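Local atomic coordinates of endoglucanase A (Clostridium cellulolyticum, PDB entry 1EDG), a protein that probably hydrolyses internal beta-1,4-glucosidic bonds of cellulose, as an endoglucanase of glycoside hydrolase family 5. Residues Phe261-Trp274 with Lys313-Tyr325. Residues are numbered along the deposited sequence; the frame is centred on the assembly and turned at random.
Sequences FAGLAMADGGTNAW and KNNLKTRVEYMSY
Tyr322 meets two aromatic rings of 261-274: Phe261 points its edge at one face of the tyrosine, CE2 3.6 Å from CG, while the tyrosine's own edge faces Trp274. In this TIM barrel, the resulting cluster joins the loop that follows strand 249-254 to helix 316-332, which leads from strand 303-308 to strand 336-339. Both pairs are edge-to-face, the second nearly perpendicular, with planes at 80° and Tyr322 CD1 standing over the centre of the indole. Tyr325 CD2 closes the cluster at the indole's edge, 3.7 Å from Trp274 CH2. Outside the two segments, Tyr322 OH is hydrogen-bonded to Cys257 O and Trp274 NE1 to Asp281 O. Phe261 also has Trp274 CB over one face, and Thr318 turns its methyl CG2, opposite its own backbone N, toward the loop, where it lies 3.4 Å from Trp274 O. One water bridges Asn272 O and Thr318 OG1; another donates to both Trp274 O and Glu321 OE1. Beyond the rings, Lys313 runs extended from CG past Met266 SD, its buried ammonium gathering three backbone carbonyls of the loop: NZ donates hydrogen bonds to Phe261 O, Leu264 O and, at 2.8 Å, Thr271 O, standing 40° out of the carbonyl planes of both Phe261 and Thr271.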
loop_
_atom_site.group_PDB
_atom_site.type_symbol
_atom_site.label_atom_id
_atom_site.label_comp_id
_atom_site.label_asym_id
_atom_site.label_seq_id
_atom_site.Cartn_x
_atom_site.Cartn_y
_atom_site.Cartn_z
ATOM N N PHE A 261 9.591 10.064 -13.830
ATOM C CA PHE A 261 9.688 11.205 -12.932
ATOM C C PHE A 261 9.615 10.746 -11.474
ATOM O O PHE A 261 10.455 11.106 -10.648
ATOM C CB PHE A 261 8.552 12.199 -13.204
ATOM C CG PHE A 261 8.408 13.250 -12.142
ATOM C CD1 PHE A 261 9.308 14.309 -12.073
ATOM C CD2 PHE A 261 7.422 13.139 -11.165
ATOM C CE1 PHE A 261 9.236 15.241 -11.041
ATOM C CE2 PHE A 261 7.342 14.065 -10.128
ATOM C CZ PHE A 261 8.253 15.119 -10.064
ATOM N N ALA A 262 8.591 9.961 -11.165
ATOM C CA ALA A 262 8.362 9.484 -9.811
ATOM C C ALA A 262 9.366 8.495 -9.215
ATOM O O ALA A 262 9.649 8.561 -8.013
ATOM C CB ALA A 262 6.952 8.925 -9.695
ATOM N N GLY A 263 9.906 7.582 -10.020
ATOM C CA GLY A 263 10.830 6.611 -9.456
ATOM C C GLY A 263 12.163 6.320 -10.124
ATOM O O GLY A 263 13.091 5.861 -9.455
ATOM N N LEU A 264 12.264 6.546 -11.429
ATOM C CA LEU A 264 13.506 6.276 -12.154
ATOM C C LEU A 264 14.594 7.305 -11.826
ATOM O O LEU A 264 14.416 8.503 -12.051
ATOM C CB LEU A 264 13.231 6.255 -13.657
ATOM C CG LEU A 264 14.361 5.775 -14.570
ATOM C CD1 LEU A 264 14.746 4.353 -14.192
ATOM C CD2 LEU A 264 13.905 5.838 -16.021
ATOM N N ALA A 265 15.723 6.835 -11.305
ATOM C CA ALA A 265 16.827 7.725 -10.947
ATOM C C ALA A 265 17.360 8.471 -12.159
ATOM O O ALA A 265 17.287 7.979 -13.286
ATOM C CB ALA A 265 17.954 6.937 -10.283
ATOM N N MET A 266 17.917 9.652 -11.920
ATOM C CA MET A 266 18.470 10.469 -12.995
ATOM C C MET A 266 19.546 9.686 -13.741
ATOM O O MET A 266 19.560 9.649 -14.975
ATOM C CB MET A 266 19.060 11.763 -12.435
ATOM C CG MET A 266 18.036 12.696 -11.806
ATOM S SD MET A 266 16.729 13.140 -12.965
ATOM C CE MET A 266 17.541 14.439 -13.892
ATOM N N ALA A 267 20.408 9.019 -12.978
ATOM C CA ALA A 267 21.494 8.219 -13.538
ATOM C C ALA A 267 20.993 7.108 -14.462
ATOM O O ALA A 267 21.721 6.653 -15.345
ATOM C CB ALA A 267 22.338 7.623 -12.412
ATOM N N ASP A 268 19.745 6.688 -14.274
ATOM C CA ASP A 268 19.173 5.625 -15.091
ATOM C C ASP A 268 18.306 6.115 -16.250
ATOM O O ASP A 268 17.628 5.322 -16.905
ATOM C CB ASP A 268 18.391 4.654 -14.207
ATOM C CG ASP A 268 19.256 4.034 -13.129
ATOM O OD1 ASP A 268 20.314 3.463 -13.469
ATOM O OD2 ASP A 268 18.889 4.131 -11.940
ATOM N N GLY A 269 18.340 7.420 -16.510
ATOM C CA GLY A 269 17.561 7.982 -17.600
ATOM C C GLY A 269 16.279 8.677 -17.182
ATOM O O GLY A 269 15.455 9.024 -18.039
ATOM N N GLY A 270 16.105 8.882 -15.877
ATOM C CA GLY A 270 14.912 9.544 -15.375
ATOM C C GLY A 270 14.941 11.049 -15.581
ATOM O O GLY A 270 15.951 11.605 -16.018
ATOM N N THR A 271 13.834 11.707 -15.255
ATOM C CA THR A 271 13.708 13.154 -15.396
ATOM C C THR A 271 13.299 13.765 -14.057
ATOM O O THR A 271 12.683 13.102 -13.228
ATOM C CB THR A 271 12.654 13.523 -16.473
ATOM O OG1 THR A 271 12.560 14.948 -16.587
ATOM C CG2 THR A 271 11.283 12.956 -16.117
ATOM N N ASN A 272 13.654 15.022 -13.838
ATOM C CA ASN A 272 13.298 15.686 -12.587
ATOM C C ASN A 272 12.256 16.769 -12.835
ATOM O O ASN A 272 11.970 17.581 -11.954
ATOM C CB ASN A 272 14.537 16.289 -11.910
ATOM C CG ASN A 272 15.126 17.460 -12.683
ATOM O OD1 ASN A 272 14.801 17.684 -13.852
ATOM N ND2 ASN A 272 16.005 18.212 -12.031
ATOM N N ALA A 273 11.669 16.758 -14.027
ATOM C CA ALA A 273 10.682 17.761 -14.386
ATOM C C ALA A 273 9.293 17.202 -14.662
ATOM O O ALA A 273 9.140 16.141 -15.271
ATOM C CB ALA A 273 11.166 18.551 -15.581
ATOM N N TRP A 274 8.288 17.933 -14.197
ATOM C CA TRP A 274 6.881 17.593 -14.386
ATOM C C TRP A 274 6.184 18.942 -14.297
ATOM O O TRP A 274 6.331 19.658 -13.305
ATOM C CB TRP A 274 6.365 16.647 -13.292
ATOM C CG TRP A 274 4.910 16.269 -13.472
ATOM C CD1 TRP A 274 4.407 15.276 -14.276
ATOM C CD2 TRP A 274 3.773 16.899 -12.860
ATOM N NE1 TRP A 274 3.033 15.258 -14.200
ATOM C CE2 TRP A 274 2.618 16.242 -13.342
ATOM C CE3 TRP A 274 3.620 17.959 -11.953
ATOM C CZ2 TRP A 274 1.321 16.611 -12.945
ATOM C CZ3 TRP A 274 2.332 18.326 -11.560
ATOM C CH2 TRP A 274 1.202 17.652 -12.057
ATOM N N LYS A 313 14.963 14.418 -6.184
ATOM C CA LYS A 313 15.891 14.722 -7.272
ATOM C C LYS A 313 16.262 16.196 -7.154
ATOM O O LYS A 313 16.488 16.868 -8.161
ATOM C CB LYS A 313 15.242 14.452 -8.639
ATOM C CG LYS A 313 15.092 12.971 -8.973
ATOM C CD LYS A 313 14.274 12.742 -10.232
ATOM C CE LYS A 313 14.194 11.258 -10.538
ATOM N NZ LYS A 313 13.206 10.940 -11.602
ATOM N N ASN A 314 16.352 16.676 -5.913
ATOM C CA ASN A 314 16.649 18.082 -5.612
ATOM C C ASN A 314 15.685 18.955 -6.410
ATOM O O ASN A 314 16.088 19.913 -7.070
ATOM C CB ASN A 314 18.100 18.434 -5.959
ATOM C CG ASN A 314 19.102 17.668 -5.116
ATOM O OD1 ASN A 314 19.072 17.724 -3.883
ATOM N ND2 ASN A 314 19.984 16.926 -5.777
ATOM N N ASN A 315 14.399 18.633 -6.300
ATOM C CA ASN A 315 13.347 19.334 -7.035
ATOM C C ASN A 315 12.124 19.532 -6.152
ATOM O O ASN A 315 11.022 19.089 -6.487
ATOM C CB ASN A 315 12.970 18.543 -8.303
ATOM C CG ASN A 315 12.555 17.084 -8.018
ATOM O OD1 ASN A 315 12.051 16.402 -8.910
ATOM N ND2 ASN A 315 12.770 16.604 -6.798
ATOM N N LEU A 316 12.334 20.218 -5.032
ATOM C CA LEU A 316 11.283 20.483 -4.055
ATOM C C LEU A 316 9.989 21.023 -4.656
ATOM O O LEU A 316 8.938 20.406 -4.515
ATOM C CB LEU A 316 11.774 21.469 -2.989
ATOM C CG LEU A 316 11.519 21.192 -1.503
ATOM C CD1 LEU A 316 11.528 22.505 -0.747
ATOM C CD2 LEU A 316 10.209 20.477 -1.268
ATOM N N LYS A 317 10.067 22.171 -5.323
ATOM C CA LYS A 317 8.878 22.793 -5.898
ATOM C C LYS A 317 8.081 21.853 -6.794
ATOM O O LYS A 317 6.862 21.724 -6.635
ATOM C CB LYS A 317 9.246 24.066 -6.664
ATOM C CG LYS A 317 8.041 24.833 -7.219
ATOM C CD LYS A 317 8.475 26.166 -7.822
ATOM C CE LYS A 317 7.304 26.932 -8.431
ATOM N NZ LYS A 317 6.871 26.371 -9.745
ATOM N N THR A 318 8.771 21.188 -7.716
ATOM C CA THR A 318 8.116 20.263 -8.638
ATOM C C THR A 318 7.442 19.116 -7.883
ATOM O O THR A 318 6.329 18.715 -8.226
ATOM C CB THR A 318 9.115 19.713 -9.675
ATOM O OG1 THR A 318 9.749 20.815 -10.347
ATOM C CG2 THR A 318 8.402 18.849 -10.705
ATOM N N ARG A 319 8.094 18.616 -6.834
ATOM C CA ARG A 319 7.513 17.535 -6.044
ATOM C C ARG A 319 6.311 18.003 -5.217
ATOM O O ARG A 319 5.351 17.251 -5.035
ATOM C CB ARG A 319 8.564 16.846 -5.163
ATOM C CG ARG A 319 9.592 16.030 -5.961
ATOM C CD ARG A 319 10.291 14.958 -5.108
ATOM N NE ARG A 319 11.052 15.515 -3.986
ATOM C CZ ARG A 319 11.265 14.886 -2.835
ATOM N NH1 ARG A 319 10.779 13.670 -2.636
ATOM N NH2 ARG A 319 11.953 15.477 -1.870
ATOM N N VAL A 320 6.344 19.245 -4.737
ATOM C CA VAL A 320 5.216 19.778 -3.971
ATOM C C VAL A 320 4.003 19.877 -4.907
ATOM O O VAL A 320 2.893 19.452 -4.561
ATOM C CB VAL A 320 5.522 21.183 -3.385
ATOM C CG1 VAL A 320 4.260 21.778 -2.751
ATOM C CG2 VAL A 320 6.629 21.085 -2.338
ATOM N N GLU A 321 4.233 20.402 -6.108
ATOM C CA GLU A 321 3.173 20.552 -7.104
ATOM C C GLU A 321 2.610 19.198 -7.551
ATOM O O GLU A 321 1.387 19.006 -7.587
ATOM C CB GLU A 321 3.685 21.363 -8.298
ATOM C CG GLU A 321 3.953 22.827 -7.947
ATOM C CD GLU A 321 4.723 23.574 -9.019
ATOM O OE1 GLU A 321 5.527 22.945 -9.738
ATOM O OE2 GLU A 321 4.538 24.803 -9.133
ATOM N N TYR A 322 3.502 18.251 -7.838
ATOM C CA TYR A 322 3.102 16.910 -8.262
ATOM C C TYR A 322 2.282 16.186 -7.191
ATOM O O TYR A 322 1.189 15.690 -7.477
ATOM C CB TYR A 322 4.335 16.079 -8.659
ATOM C CG TYR A 322 4.068 14.592 -8.854
ATOM C CD1 TYR A 322 3.516 14.104 -10.044
ATOM C CD2 TYR A 322 4.374 13.676 -7.846
ATOM C CE1 TYR A 322 3.279 12.733 -10.218
ATOM C CE2 TYR A 322 4.143 12.314 -8.008
ATOM C CZ TYR A 322 3.598 11.847 -9.189
ATOM O OH TYR A 322 3.382 10.494 -9.329
ATOM N N MET A 323 2.781 16.128 -5.959
ATOM C CA MET A 323 2.043 15.433 -4.903
ATOM C C MET A 323 0.697 16.086 -4.580
ATOM O O MET A 323 -0.290 15.389 -4.316
ATOM C CB MET A 323 2.885 15.265 -3.633
ATOM C CG MET A 323 4.050 14.270 -3.772
ATOM S SD MET A 323 3.567 12.642 -4.474
ATOM C CE MET A 323 2.416 12.028 -3.233
ATOM N N SER A 324 0.654 17.420 -4.606
ATOM C CA SER A 324 -0.593 18.155 -4.334
ATOM C C SER A 324 -1.660 17.825 -5.381
ATOM O O SER A 324 -2.810 17.527 -5.039
ATOM C CB SER A 324 -0.346 19.675 -4.306
ATOM O OG SER A 324 0.429 20.047 -3.178
ATOM N N TYR A 325 -1.257 17.876 -6.648
ATOM C CA TYR A 325 -2.139 17.583 -7.775
ATOM C C TYR A 325 -2.608 16.118 -7.731
ATOM O O TYR A 325 -3.790 15.824 -7.935
ATOM C CB TYR A 325 -1.393 17.865 -9.079
ATOM C CG TYR A 325 -2.204 17.655 -10.342
ATOM C CD1 TYR A 325 -3.016 18.669 -10.850
ATOM C CD2 TYR A 325 -2.117 16.458 -11.057
ATOM C CE1 TYR A 325 -3.716 18.499 -12.040
ATOM C CE2 TYR A 325 -2.813 16.277 -12.249
ATOM C CZ TYR A 325 -3.609 17.301 -12.736
ATOM O OH TYR A 325 -4.282 17.120 -13.922
HETATM O O HOH W 1 12.321 20.319 -11.480
HETATM O O HOH W 2 4.840 21.708 -12.150
#